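Local coordinates for protein serine protease MT3772 (Mycobacterium tuberculosis, PDB 3K6Y) that probably cleaves proteins, as the chymotrypsin-like serine protease domain of a membrane protein thought to be needed for resistance to acid and oxidative stress, at residues 63-71 / 114-122; 130-138 / 179-190. All coordinates share one frame; numbering follows the deposited sequence.

Contact 1 of 2, residues 63-71 / 114-122; sequences FVISPDRVM and PPPPLVFAA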
ATOM      1  N   PHE A  63       8.711 -18.601  -6.131  1.00  7.88           N
ATOM      2  CA  PHE A  63       8.833 -19.745  -7.024  1.00  8.16           C
ATOM      3  C   PHE A  63       8.122 -19.447  -8.335  1.00  7.82           C
ATOM      4  O   PHE A  63       7.185 -18.643  -8.388  1.00  8.24           O
ATOM      5  CB  PHE A  63       8.336 -21.057  -6.367  1.00  9.48           C
ATOM      6  CG  PHE A  63       6.915 -20.992  -5.895  1.00  8.96           C
ATOM      7  CD1 PHE A  63       5.872 -21.522  -6.657  1.00 10.02           C
ATOM      8  CD2 PHE A  63       6.598 -20.380  -4.677  1.00  9.81           C
ATOM      9  CE1 PHE A  63       4.553 -21.430  -6.224  1.00 10.71           C
ATOM     10  CE2 PHE A  63       5.293 -20.282  -4.242  1.00 10.37           C
ATOM     11  CZ  PHE A  63       4.261 -20.815  -5.005  1.00 10.96           C
ATOM     12  N   VAL A  64       8.585 -20.109  -9.388  1.00  8.48           N
ATOM     13  CA  VAL A  64       8.036 -19.884 -10.715  1.00  8.40           C
ATOM     14  C   VAL A  64       6.668 -20.558 -10.826  1.00  7.98           C
ATOM     15  O   VAL A  64       6.529 -21.766 -10.593  1.00  8.83           O
ATOM     16  CB  VAL A  64       8.988 -20.401 -11.794  1.00  8.25           C
ATOM     17  CG1 VAL A  64       8.440 -20.077 -13.169  1.00  9.28           C
ATOM     18  CG2 VAL A  64      10.375 -19.800 -11.625  1.00 10.26           C
ATOM     19  N   ILE A  65       5.652 -19.766 -11.178  1.00  8.16           N
ATOM     20  CA  ILE A  65       4.290 -20.298 -11.343  1.00  8.54           C
ATOM     21  C   ILE A  65       3.859 -20.429 -12.802  1.00  8.40           C
ATOM     22  O   ILE A  65       2.901 -21.137 -13.099  1.00  9.01           O
ATOM     23  CB  ILE A  65       3.260 -19.454 -10.568  1.00  8.71           C
ATOM     24  CG1 ILE A  65       3.387 -17.949 -10.878  1.00 10.04           C
ATOM     25  CG2 ILE A  65       3.371 -19.755  -9.075  1.00 10.12           C
ATOM     26  CD1 ILE A  65       2.209 -17.107 -10.410  1.00 10.73           C
ATOM     27  N   SER A  66       4.555 -19.742 -13.694  1.00  8.24           N
ATOM     28  CA  SER A  66       4.275 -19.794 -15.130  1.00  8.49           C
ATOM     29  C   SER A  66       5.523 -19.127 -15.739  1.00  8.53           C
ATOM     30  O   SER A  66       6.232 -18.399 -15.049  1.00  8.79           O
ATOM     31  CB  SER A  66       2.996 -19.018 -15.423  1.00  9.63           C
ATOM     32  OG  SER A  66       2.509 -19.270 -16.733  1.00 10.06           O
ATOM     33  N   PRO A  67       5.815 -19.345 -17.035  1.00  8.44           N
ATOM     34  CA  PRO A  67       7.024 -18.671 -17.554  1.00  8.97           C
ATOM     35  C   PRO A  67       7.064 -17.163 -17.246  1.00  8.92           C
ATOM     36  O   PRO A  67       6.048 -16.465 -17.426  1.00  8.99           O
ATOM     37  CB  PRO A  67       6.961 -18.969 -19.060  1.00  9.58           C
ATOM     38  CG  PRO A  67       6.279 -20.343 -19.085  1.00 10.25           C
ATOM     39  CD  PRO A  67       5.196 -20.253 -18.021  1.00  9.68           C
ATOM     40  N   ASP A  68       8.197 -16.690 -16.733  1.00  8.50           N
ATOM     41  CA  ASP A  68       8.354 -15.264 -16.450  1.00  8.79           C
ATOM     42  C   ASP A  68       7.402 -14.734 -15.380  1.00  8.58           C
ATOM     43  O   ASP A  68       7.180 -13.517 -15.302  1.00  8.62           O
ATOM     44  CB  ASP A  68       8.307 -14.420 -17.714  1.00  9.88           C
ATOM     45  CG  ASP A  68       9.456 -14.692 -18.651  1.00 11.85           C
ATOM     46  OD1 ASP A  68      10.328 -15.521 -18.348  1.00 12.77           O
ATOM     47  OD2 ASP A  68       9.488 -14.003 -19.691  1.00 14.94           O
ATOM     48  N   ARG A  69       6.895 -15.621 -14.512  1.00  8.11           N
ATOM     49  CA  ARG A  69       6.009 -15.212 -13.413  1.00  8.12           C
ATOM     50  C   ARG A  69       6.403 -15.936 -12.141  1.00  8.17           C
ATOM     51  O   ARG A  69       6.536 -17.159 -12.122  1.00  8.75           O
ATOM     52  CB  ARG A  69       4.536 -15.516 -13.735  1.00  8.52           C
ATOM     53  CG  ARG A  69       3.919 -14.691 -14.862  1.00  8.08           C
ATOM     54  CD  ARG A  69       3.736 -13.257 -14.388  1.00  9.53           C
ATOM     55  NE  ARG A  69       3.081 -12.363 -15.344  1.00  9.52           N
ATOM     56  CZ  ARG A  69       3.716 -11.706 -16.307  1.00  9.13           C
ATOM     57  NH1 ARG A  69       5.010 -11.936 -16.533  1.00  9.22           N
ATOM     58  NH2 ARG A  69       3.036 -10.850 -17.058  1.00 10.04           N
ATOM     59  N   VAL A  70       6.603 -15.156 -11.077  1.00  7.39           N
ATOM     60  CA  VAL A  70       7.046 -15.675  -9.793  1.00  7.81           C
ATOM     61  C   VAL A  70       6.019 -15.298  -8.712  1.00  7.67           C
ATOM     62  O   VAL A  70       5.563 -14.145  -8.659  1.00  9.35           O
ATOM     63  CB  VAL A  70       8.422 -15.093  -9.443  1.00  7.81           C
ATOM     64  CG1 VAL A  70       8.788 -15.317  -7.976  1.00  9.05           C
ATOM     65  CG2 VAL A  70       9.473 -15.731 -10.320  1.00  9.55           C
ATOM     66  N   MET A  71       5.653 -16.260  -7.864  1.00  7.68           N
ATOM     67  CA  MET A  71       4.800 -15.972  -6.716  1.00  8.38           C
ATOM     68  C   MET A  71       5.687 -15.856  -5.459  1.00  8.76           C
ATOM     69  O   MET A  71       6.663 -16.623  -5.289  1.00  8.49           O
ATOM     70  CB  MET A  71       3.744 -17.076  -6.517  1.00  9.18           C
ATOM     71  CG  MET A  71       2.841 -16.782  -5.321  1.00 10.10           C
ATOM     72  SD  MET A  71       1.418 -17.901  -5.232  1.00 11.04           S
ATOM     73  CE  MET A  71       0.362 -17.299  -6.554  1.00 12.11           C
ATOM     74  N   PRO A 114      14.935 -18.037 -16.773  1.00 13.16           N
ATOM     75  CA  PRO A 114      15.062 -19.386 -17.359  1.00 12.78           C
ATOM     76  C   PRO A 114      14.275 -20.562 -16.777  1.00 12.52           C
ATOM     77  O   PRO A 114      13.805 -21.381 -17.541  1.00 13.62           O
ATOM     78  CB  PRO A 114      16.580 -19.662 -17.307  1.00 14.49           C
ATOM     79  CG  PRO A 114      17.187 -18.303 -17.277  1.00 14.37           C
ATOM     80  CD  PRO A 114      16.246 -17.492 -16.388  1.00 13.66           C
ATOM     81  N   PRO A 115      14.168 -20.703 -15.443  1.00 12.49           N
ATOM     82  CA  PRO A 115      13.582 -21.955 -14.957  1.00 12.81           C
ATOM     83  C   PRO A 115      12.102 -22.161 -15.251  1.00 12.34           C
ATOM     84  O   PRO A 115      11.344 -21.197 -15.385  1.00 12.14           O
ATOM     85  CB  PRO A 115      13.831 -21.919 -13.454  1.00 13.17           C
ATOM     86  CG  PRO A 115      14.065 -20.504 -13.133  1.00 13.93           C
ATOM     87  CD  PRO A 115      14.697 -19.884 -14.340  1.00 12.59           C
ATOM     88  N   PRO A 116      11.678 -23.433 -15.293  1.00 11.99           N
ATOM     89  CA  PRO A 116      10.303 -23.739 -15.618  1.00 11.77           C
ATOM     90  C   PRO A 116       9.381 -23.565 -14.410  1.00 10.67           C
ATOM     91  O   PRO A 116       9.839 -23.506 -13.265  1.00 10.95           O
ATOM     92  CB  PRO A 116      10.381 -25.227 -16.005  1.00 13.31           C
ATOM     93  CG  PRO A 116      11.445 -25.765 -15.084  1.00 13.25           C
ATOM     94  CD  PRO A 116      12.475 -24.662 -15.078  1.00 12.96           C
ATOM     95  N   PRO A 117       8.068 -23.511 -14.658  1.00 10.01           N
ATOM     96  CA  PRO A 117       7.137 -23.392 -13.559  1.00 10.16           C
ATOM     97  C   PRO A 117       6.969 -24.672 -12.777  1.00 10.45           C
ATOM     98  O   PRO A 117       7.217 -25.783 -13.283  1.00 11.54           O
ATOM     99  CB  PRO A 117       5.810 -23.054 -14.242  1.00 10.38           C
ATOM    100  CG  PRO A 117       5.937 -23.562 -15.656  1.00 12.51           C
ATOM    101  CD  PRO A 117       7.409 -23.488 -15.981  1.00 10.89           C
ATOM    102  N   LEU A 118       6.494 -24.492 -11.555  1.00 10.88           N
ATOM    103  CA  LEU A 118       5.995 -25.578 -10.722  1.00 11.18           C
ATOM    104  C   LEU A 118       4.490 -25.622 -10.824  1.00 11.77           C
ATOM    105  O   LEU A 118       3.870 -24.596 -11.073  1.00 12.75           O
ATOM    106  CB  LEU A 118       6.390 -25.367  -9.257  1.00 11.16           C
ATOM    107  CG  LEU A 118       7.900 -25.228  -9.037  1.00 12.24           C
ATOM    108  CD1 LEU A 118       8.172 -25.020  -7.569  1.00 13.20           C
ATOM    109  CD2 LEU A 118       8.665 -26.441  -9.548  1.00 13.62           C
ATOM    110  N   VAL A 119       3.901 -26.795 -10.614  1.00 12.72           N
ATOM    111  CA  VAL A 119       2.453 -26.941 -10.678  1.00 14.27           C
ATOM    112  C   VAL A 119       1.907 -27.004  -9.269  1.00 14.26           C
ATOM    113  O   VAL A 119       2.524 -27.628  -8.392  1.00 14.02           O
ATOM    114  CB  VAL A 119       2.048 -28.240 -11.449  1.00 15.85           C
ATOM    115  CG1 VAL A 119       0.565 -28.237 -11.792  1.00 19.79           C
ATOM    116  CG2 VAL A 119       2.839 -28.363 -12.720  1.00 19.08           C
ATOM    117  N   PHE A 120       0.773 -26.341  -9.057  1.00 14.17           N
ATOM    118  CA  PHE A 120       0.027 -26.474  -7.807  1.00 15.55           C
ATOM    119  C   PHE A 120      -0.616 -27.843  -7.738  1.00 16.82           C
ATOM    120  O   PHE A 120      -1.206 -28.323  -8.722  1.00 17.12           O
ATOM    121  CB  PHE A 120      -1.039 -25.373  -7.680  1.00 15.60           C
ATOM    122  CG  PHE A 120      -0.460 -24.033  -7.355  1.00 14.76           C
ATOM    123  CD1 PHE A 120      -0.405 -23.031  -8.325  1.00 14.36           C
ATOM    124  CD2 PHE A 120       0.047 -23.770  -6.073  1.00 14.72           C
ATOM    125  CE1 PHE A 120       0.153 -21.798  -8.054  1.00 15.07           C
ATOM    126  CE2 PHE A 120       0.604 -22.523  -5.791  1.00 13.72           C
ATOM    127  CZ  PHE A 120       0.642 -21.535  -6.771  1.00 13.79           C
ATOM    128  N   ALA A 121      -0.487 -28.489  -6.587  1.00 17.74           N
ATOM    129  CA  ALA A 121      -1.139 -29.783  -6.344  1.00 19.95           C
ATOM    130  C   ALA A 121      -2.650 -29.658  -6.425  1.00 21.77           C
ATOM    131  O   ALA A 121      -3.225 -28.711  -5.902  1.00 21.47           O
ATOM    132  CB  ALA A 121      -0.738 -30.337  -4.997  1.00 19.99           C
ATOM    133  N   ALA A 122      -3.275 -30.630  -7.091  1.00 23.93           N
ATOM    134  CA  ALA A 122      -4.714 -30.637  -7.340  1.00 25.98           C
ATOM    135  C   ALA A 122      -5.560 -30.938  -6.101  1.00 27.34           C
ATOM    136  O   ALA A 122      -6.704 -30.498  -6.027  1.00 28.52           O
ATOM    137  CB  ALA A 122      -5.052 -31.616  -8.458  1.00 26.30           C
TER
HETATM  138  O   HOH W   1       1.806 -22.679 -11.016  1.00 12.08           O
HETATM  139  O   HOH W   2      10.360 -18.466 -16.035  1.00 14.61           O
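The interdomain linker of a chymotrypsin-like double barrel here runs over a hairpin of the first barrel, Phe63 and Val64 lying on one arm, the Ser66-Arg69 type II turn at its tip and Met71 on the other arm. One direct hydrogen bond joins the two segments: Leu118 N donates to Val64 O at 2.9 Å, almost straight at 176°, although the donor is tilted 31° from the carbonyl plane. Two waters add bridges, one donating to both Ile65 O and Leu118 O, the other accepting from Asp68 N and donating to Pro115 O. Around the direct bond, two of the prolines meet Val64: its CG2 meets Pro115 CG at 4.0 Å, the two side chains crossing at about a right angle; Val64 CG1, anti to the backbone N (chi1 -176°), lies 3.6 Å from Pro117 CA. Pro117 CB also rests on the backbone of the corner, 3.6 Å from Ser66 N. Farther along, Phe120 extends its ring tip between three side chains of the hairpin. Phe120 CZ approaches Phe63 CE1 at 4.0 Å, near the plane of the Phe63 ring, while Ile65 CG2 comes obliquely to Phe120 CE1 at 3.9 Å. A Met-aromatic contact completes the group, with Met71 SD at the Phe120 ring edge, 4.0 Å from CZ.

Contact 2 of 2, residues 130-138 / 179-190; sequences DVVVLGYPG and EQGDSGGPLIDL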
ATOM      1  N   ASP A 130       4.701 -36.325   4.624  1.00 19.86           N
ATOM      2  CA  ASP A 130       6.055 -35.807   4.416  1.00 19.35           C
ATOM      3  C   ASP A 130       5.998 -34.701   3.363  1.00 18.23           C
ATOM      4  O   ASP A 130       5.508 -34.903   2.247  1.00 18.89           O
ATOM      5  CB  ASP A 130       7.012 -36.873   3.859  1.00 20.11           C
ATOM      6  CG  ASP A 130       7.371 -37.963   4.856  1.00 22.27           C
ATOM      7  OD1 ASP A 130       7.497 -37.726   6.072  1.00 23.18           O
ATOM      8  OD2 ASP A 130       7.579 -39.107   4.384  1.00 26.50           O
ATOM      9  N   VAL A 131       6.506 -33.533   3.727  1.00 16.48           N
ATOM     10  CA  VAL A 131       6.540 -32.366   2.840  1.00 16.16           C
ATOM     11  C   VAL A 131       7.856 -31.622   3.075  1.00 15.18           C
ATOM     12  O   VAL A 131       8.578 -31.907   4.039  1.00 15.76           O
ATOM     13  CB  VAL A 131       5.297 -31.464   3.069  1.00 15.98           C
ATOM     14  CG1 VAL A 131       4.008 -32.156   2.553  1.00 16.90           C
ATOM     15  CG2 VAL A 131       5.154 -31.091   4.559  1.00 16.55           C
ATOM     16  N   VAL A 132       8.187 -30.686   2.185  1.00 14.19           N
ATOM     17  CA  VAL A 132       9.458 -29.992   2.281  1.00 14.12           C
ATOM     18  C   VAL A 132       9.255 -28.500   2.064  1.00 13.17           C
ATOM     19  O   VAL A 132       8.596 -28.079   1.118  1.00 13.49           O
ATOM     20  CB  VAL A 132      10.520 -30.522   1.286  1.00 14.59           C
ATOM     21  CG1 VAL A 132      11.893 -30.126   1.737  1.00 15.90           C
ATOM     22  CG2 VAL A 132      10.428 -32.054   1.109  1.00 17.53           C
ATOM     23  N   VAL A 133       9.829 -27.705   2.956  1.00 12.75           N
ATOM     24  CA  VAL A 133       9.880 -26.254   2.809  1.00 13.32           C
ATOM     25  C   VAL A 133      11.146 -25.907   2.031  1.00 13.34           C
ATOM     26  O   VAL A 133      12.234 -26.333   2.407  1.00 14.07           O
ATOM     27  CB  VAL A 133       9.903 -25.567   4.212  1.00 13.70           C
ATOM     28  CG1 VAL A 133      10.305 -24.076   4.132  1.00 15.16           C
ATOM     29  CG2 VAL A 133       8.571 -25.748   4.899  1.00 15.29           C
ATOM     30  N   LEU A 134      11.009 -25.169   0.936  1.00 12.34           N
ATOM     31  CA  LEU A 134      12.179 -24.792   0.136  1.00 12.32           C
ATOM     32  C   LEU A 134      12.367 -23.286   0.169  1.00 12.08           C
ATOM     33  O   LEU A 134      11.429 -22.538  -0.124  1.00 11.88           O
ATOM     34  CB  LEU A 134      12.016 -25.255  -1.314  1.00 13.08           C
ATOM     35  CG  LEU A 134      11.701 -26.734  -1.507  1.00 14.16           C
ATOM     36  CD1 LEU A 134      11.577 -27.008  -3.004  1.00 14.27           C
ATOM     37  CD2 LEU A 134      12.776 -27.603  -0.885  1.00 15.76           C
ATOM     38  N   GLY A 135      13.579 -22.832   0.469  1.00 12.06           N
ATOM     39  CA  GLY A 135      13.790 -21.394   0.505  1.00 13.30           C
ATOM     40  C   GLY A 135      15.207 -20.987   0.799  1.00 12.61           C
ATOM     41  O   GLY A 135      16.134 -21.800   0.714  1.00 12.74           O
ATOM     42  N   TYR A 136      15.367 -19.708   1.121  1.00 12.94           N
ATOM     43  CA  TYR A 136      16.678 -19.098   1.295  1.00 13.99           C
ATOM     44  C   TYR A 136      16.795 -18.430   2.665  1.00 14.68           C
ATOM     45  O   TYR A 136      16.745 -17.195   2.772  1.00 15.31           O
ATOM     46  CB  TYR A 136      16.936 -18.090   0.173  1.00 14.35           C
ATOM     47  CG  TYR A 136      17.022 -18.729  -1.188  1.00 13.76           C
ATOM     48  CD1 TYR A 136      18.254 -19.108  -1.725  1.00 13.31           C
ATOM     49  CD2 TYR A 136      15.876 -18.943  -1.955  1.00 12.95           C
ATOM     50  CE1 TYR A 136      18.342 -19.695  -2.991  1.00 14.40           C
ATOM     51  CE2 TYR A 136      15.951 -19.548  -3.182  1.00 12.79           C
ATOM     52  CZ  TYR A 136      17.167 -19.899  -3.708  1.00 13.38           C
ATOM     53  OH  TYR A 136      17.246 -20.492  -4.948  1.00 16.39           O
ATOM     54  N   PRO A 137      16.963 -19.238   3.723  1.00 15.64           N
ATOM     55  CA  PRO A 137      17.109 -18.671   5.073  1.00 16.60           C
ATOM     56  C   PRO A 137      18.223 -17.636   5.126  1.00 17.30           C
ATOM     57  O   PRO A 137      19.300 -17.851   4.584  1.00 17.35           O
ATOM     58  CB  PRO A 137      17.506 -19.882   5.921  1.00 17.65           C
ATOM     59  CG  PRO A 137      16.966 -21.074   5.195  1.00 17.34           C
ATOM     60  CD  PRO A 137      17.033 -20.714   3.717  1.00 16.44           C
ATOM     61  N   GLY A 138      17.936 -16.505   5.762  1.00 16.84           N
ATOM     62  CA  GLY A 138      18.940 -15.457   5.955  1.00 17.90           C
ATOM     63  C   GLY A 138      19.416 -14.796   4.679  1.00 18.24           C
ATOM     64  O   GLY A 138      20.437 -14.091   4.687  1.00 19.33           O
ATOM     65  N   GLU A 179      12.493 -20.679   8.926  1.00 19.06           N
ATOM     66  CA  GLU A 179      13.511 -19.676   9.235  1.00 19.52           C
ATOM     67  C   GLU A 179      13.211 -18.385   8.504  1.00 17.54           C
ATOM     68  O   GLU A 179      12.575 -18.387   7.450  1.00 16.25           O
ATOM     69  CB  GLU A 179      14.890 -20.167   8.801  1.00 20.13           C
ATOM     70  CG  GLU A 179      15.388 -21.431   9.526  1.00 23.51           C
ATOM     71  CD  GLU A 179      16.745 -21.872   9.023  1.00 24.95           C
ATOM     72  OE1 GLU A 179      17.726 -21.139   9.295  1.00 29.51           O
ATOM     73  OE2 GLU A 179      16.840 -22.951   8.385  1.00 28.94           O
ATOM     74  N   GLN A 180      13.694 -17.277   9.044  1.00 16.82           N
ATOM     75  CA  GLN A 180      13.595 -15.989   8.378  1.00 16.11           C
ATOM     76  C   GLN A 180      14.286 -16.106   7.039  1.00 15.30           C
ATOM     77  O   GLN A 180      15.441 -16.532   6.951  1.00 15.54           O
ATOM     78  CB  GLN A 180      14.267 -14.894   9.203  1.00 17.06           C
ATOM     79  CG  GLN A 180      13.542 -14.546  10.489  1.00 20.36           C
ATOM     80  CD  GLN A 180      14.187 -13.370  11.193  1.00 24.38           C
ATOM     81  OE1 GLN A 180      15.383 -13.114  11.030  1.00 26.59           O
ATOM     82  NE2 GLN A 180      13.394 -12.642  11.975  1.00 27.92           N
ATOM     83  N   GLY A 181      13.555 -15.724   5.998  1.00 13.38           N
ATOM     84  CA  GLY A 181      14.015 -15.850   4.615  1.00 13.80           C
ATOM     85  C   GLY A 181      13.272 -16.922   3.854  1.00 12.80           C
ATOM     86  O   GLY A 181      13.276 -16.911   2.624  1.00 12.59           O
ATOM     87  N   ASP A 182      12.590 -17.811   4.570  1.00 12.41           N
ATOM     88  CA  ASP A 182      11.768 -18.848   3.933  1.00 12.62           C
ATOM     89  C   ASP A 182      10.434 -18.302   3.402  1.00 12.00           C
ATOM     90  O   ASP A 182       9.812 -18.939   2.549  1.00 12.61           O
ATOM     91  CB  ASP A 182      11.434 -19.998   4.903  1.00 13.74           C
ATOM     92  CG  ASP A 182      12.563 -21.018   5.069  1.00 15.92           C
ATOM     93  OD1 ASP A 182      13.275 -21.301   4.075  1.00 17.64           O
ATOM     94  OD2 ASP A 182      12.660 -21.594   6.194  1.00 16.75           O
ATOM     95  N   SER A 183       9.960 -17.166   3.925  1.00 11.31           N
ATOM     96  CA  SER A 183       8.695 -16.589   3.455  1.00 11.23           C
ATOM     97  C   SER A 183       8.666 -16.518   1.950  1.00 10.72           C
ATOM     98  O   SER A 183       9.608 -16.027   1.329  1.00 10.74           O
ATOM     99  CB  SER A 183       8.536 -15.174   3.964  1.00 12.05           C
ATOM    100  OG  SER A 183       8.017 -15.173   5.273  1.00 13.67           O
ATOM    101  N   GLY A 184       7.557 -16.975   1.377  1.00  9.98           N
ATOM    102  CA  GLY A 184       7.307 -16.874  -0.057  1.00 10.69           C
ATOM    103  C   GLY A 184       7.654 -18.143  -0.798  1.00 10.91           C
ATOM    104  O   GLY A 184       7.283 -18.306  -1.962  1.00 11.71           O
ATOM    105  N   GLY A 185       8.370 -19.046  -0.130  1.00 10.76           N
ATOM    106  CA  GLY A 185       8.786 -20.275  -0.774  1.00 11.93           C
ATOM    107  C   GLY A 185       7.668 -21.286  -0.794  1.00 11.03           C
ATOM    108  O   GLY A 185       6.689 -21.202  -0.040  1.00 11.86           O
ATOM    109  N   PRO A 186       7.819 -22.282  -1.649  1.00 10.31           N
ATOM    110  CA  PRO A 186       6.807 -23.311  -1.707  1.00 10.68           C
ATOM    111  C   PRO A 186       6.969 -24.384  -0.623  1.00 11.00           C
ATOM    112  O   PRO A 186       8.080 -24.743  -0.263  1.00 11.90           O
ATOM    113  CB  PRO A 186       7.049 -23.935  -3.093  1.00 11.09           C
ATOM    114  CG  PRO A 186       8.534 -23.816  -3.270  1.00 11.17           C
ATOM    115  CD  PRO A 186       8.926 -22.533  -2.585  1.00 10.25           C
ATOM    116  N   LEU A 187       5.839 -24.901  -0.157  1.00 10.97           N
ATOM    117  CA  LEU A 187       5.800 -26.189   0.519  1.00 11.75           C
ATOM    118  C   LEU A 187       5.498 -27.207  -0.557  1.00 11.88           C
ATOM    119  O   LEU A 187       4.469 -27.104  -1.236  1.00 12.92           O
ATOM    120  CB  LEU A 187       4.674 -26.188   1.539  1.00 12.41           C
ATOM    121  CG  LEU A 187       4.547 -27.487   2.342  1.00 12.64           C
ATOM    122  CD1 LEU A 187       5.690 -27.574   3.367  1.00 14.38           C
ATOM    123  CD2 LEU A 187       3.198 -27.578   3.039  1.00 14.92           C
ATOM    124  N   ILE A 188       6.411 -28.146  -0.745  1.00 12.50           N
ATOM    125  CA  ILE A 188       6.189 -29.140  -1.793  1.00 13.79           C
ATOM    126  C   ILE A 188       5.897 -30.505  -1.224  1.00 14.75           C
ATOM    127  O   ILE A 188       6.328 -30.859  -0.123  1.00 15.20           O
ATOM    128  CB  ILE A 188       7.349 -29.228  -2.798  1.00 14.71           C
ATOM    129  CG1 ILE A 188       8.664 -29.605  -2.118  1.00 15.05           C
ATOM    130  CG2 ILE A 188       7.476 -27.926  -3.603  1.00 16.03           C
ATOM    131  CD1 ILE A 188       9.653 -30.346  -3.047  1.00 17.66           C
ATOM    132  N   ASP A 189       5.141 -31.273  -1.997  1.00 14.89           N
ATOM    133  CA  ASP A 189       4.951 -32.690  -1.704  1.00 17.05           C
ATOM    134  C   ASP A 189       6.067 -33.493  -2.369  1.00 17.46           C
ATOM    135  O   ASP A 189       6.929 -32.950  -3.051  1.00 16.65           O
ATOM    136  CB  ASP A 189       3.545 -33.170  -2.097  1.00 17.98           C
ATOM    137  CG  ASP A 189       3.270 -33.119  -3.594  1.00 19.31           C
ATOM    138  OD1 ASP A 189       2.065 -33.137  -3.936  1.00 23.62           O
ATOM    139  OD2 ASP A 189       4.207 -33.103  -4.426  1.00 18.37           O
ATOM    140  N   LEU A 190       6.039 -34.810  -2.189  1.00 19.69           N
ATOM    141  CA  LEU A 190       7.135 -35.629  -2.681  1.00 21.52           C
ATOM    142  C   LEU A 190       7.082 -35.854  -4.190  1.00 22.36           C
ATOM    143  O   LEU A 190       8.013 -36.421  -4.759  1.00 23.42           O
ATOM    144  CB  LEU A 190       7.198 -36.956  -1.923  1.00 22.12           C
ATOM    145  CG  LEU A 190       7.547 -36.782  -0.440  1.00 23.11           C
ATOM    146  CD1 LEU A 190       7.906 -38.108   0.201  1.00 25.32           C
ATOM    147  CD2 LEU A 190       8.681 -35.776  -0.223  1.00 25.19           C
TER
HETATM  148  O   HOH W   3       3.765 -35.600   0.317  1.00 29.47           O
HETATM  149  O   HOH W   4       9.634 -21.658   2.109  1.00 23.66           O
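This is an antiparallel strand pairing that closes the second barrel, strand 130-135 running beside strand 186-188 at 153° between their directions, and it continues into the loop bearing Ser183. Val132 and Ile188 form the hydrogen-bonded pair, Val132 N giving to Ile188 O at 3.0 Å and Ile188 N returning to Val132 O at 2.9 Å; Leu134 N to Pro186 O extends the ladder. On the face of Val133 and Leu187, Leu187 CD1 fits against both Val133 CG2 (3.7 Å) and Val131 CG2 (3.8 Å), its CG swung anti to the backbone N (chi1 -179°). The other face brings Leu134 CD1 across Ile188 CD1 at 3.9 Å. Beyond the strands, Gly138 N donates to Gln180 O at 2.8 Å, and the Glu179 carboxylate lies against Pro137 CB and CG. Asp182 OD2 accepts from Glu179 N at 2.9 Å from the anti side, 27° out of the carboxylate plane, while OD1 approaches Gly135 CA at 3.6 Å. A water donates to both Leu134 O and Asp182 O. Ser183 OG is hydrogen-bonded to His75 NE2 instead, consistent with the predicted Ser-His-Asp triad. The Gly-Asp-Ser-Gly-Gly sequence around it is the nucleophile loop of chymotrypsin-like proteases.

In the fold
Contact 1 closes before contact 2 opens along the chain, and their centres lie about 15 Å apart. Contact 1 sets the linker that follows strand 105-109 against the first six-stranded barrel; that linker leads into strand 130-135, which contact 2 pairs with strand 186-188, the other end strand of the second six-stranded sheet, closing it into a barrel. They touch directly where Phe63 CD2 lies 3.5 Å from Gly184 O, so a first-barrel side chain packs on the loop carrying Ser183. Strand 194-201 borders both, through Val194 and Val197 at contact 1 and Leu195 and Val198 at contact 2. The arrangement fits the chymotrypsin fold, whose predicted triad draws His75 and Asp104 from one barrel and Ser183 from the other.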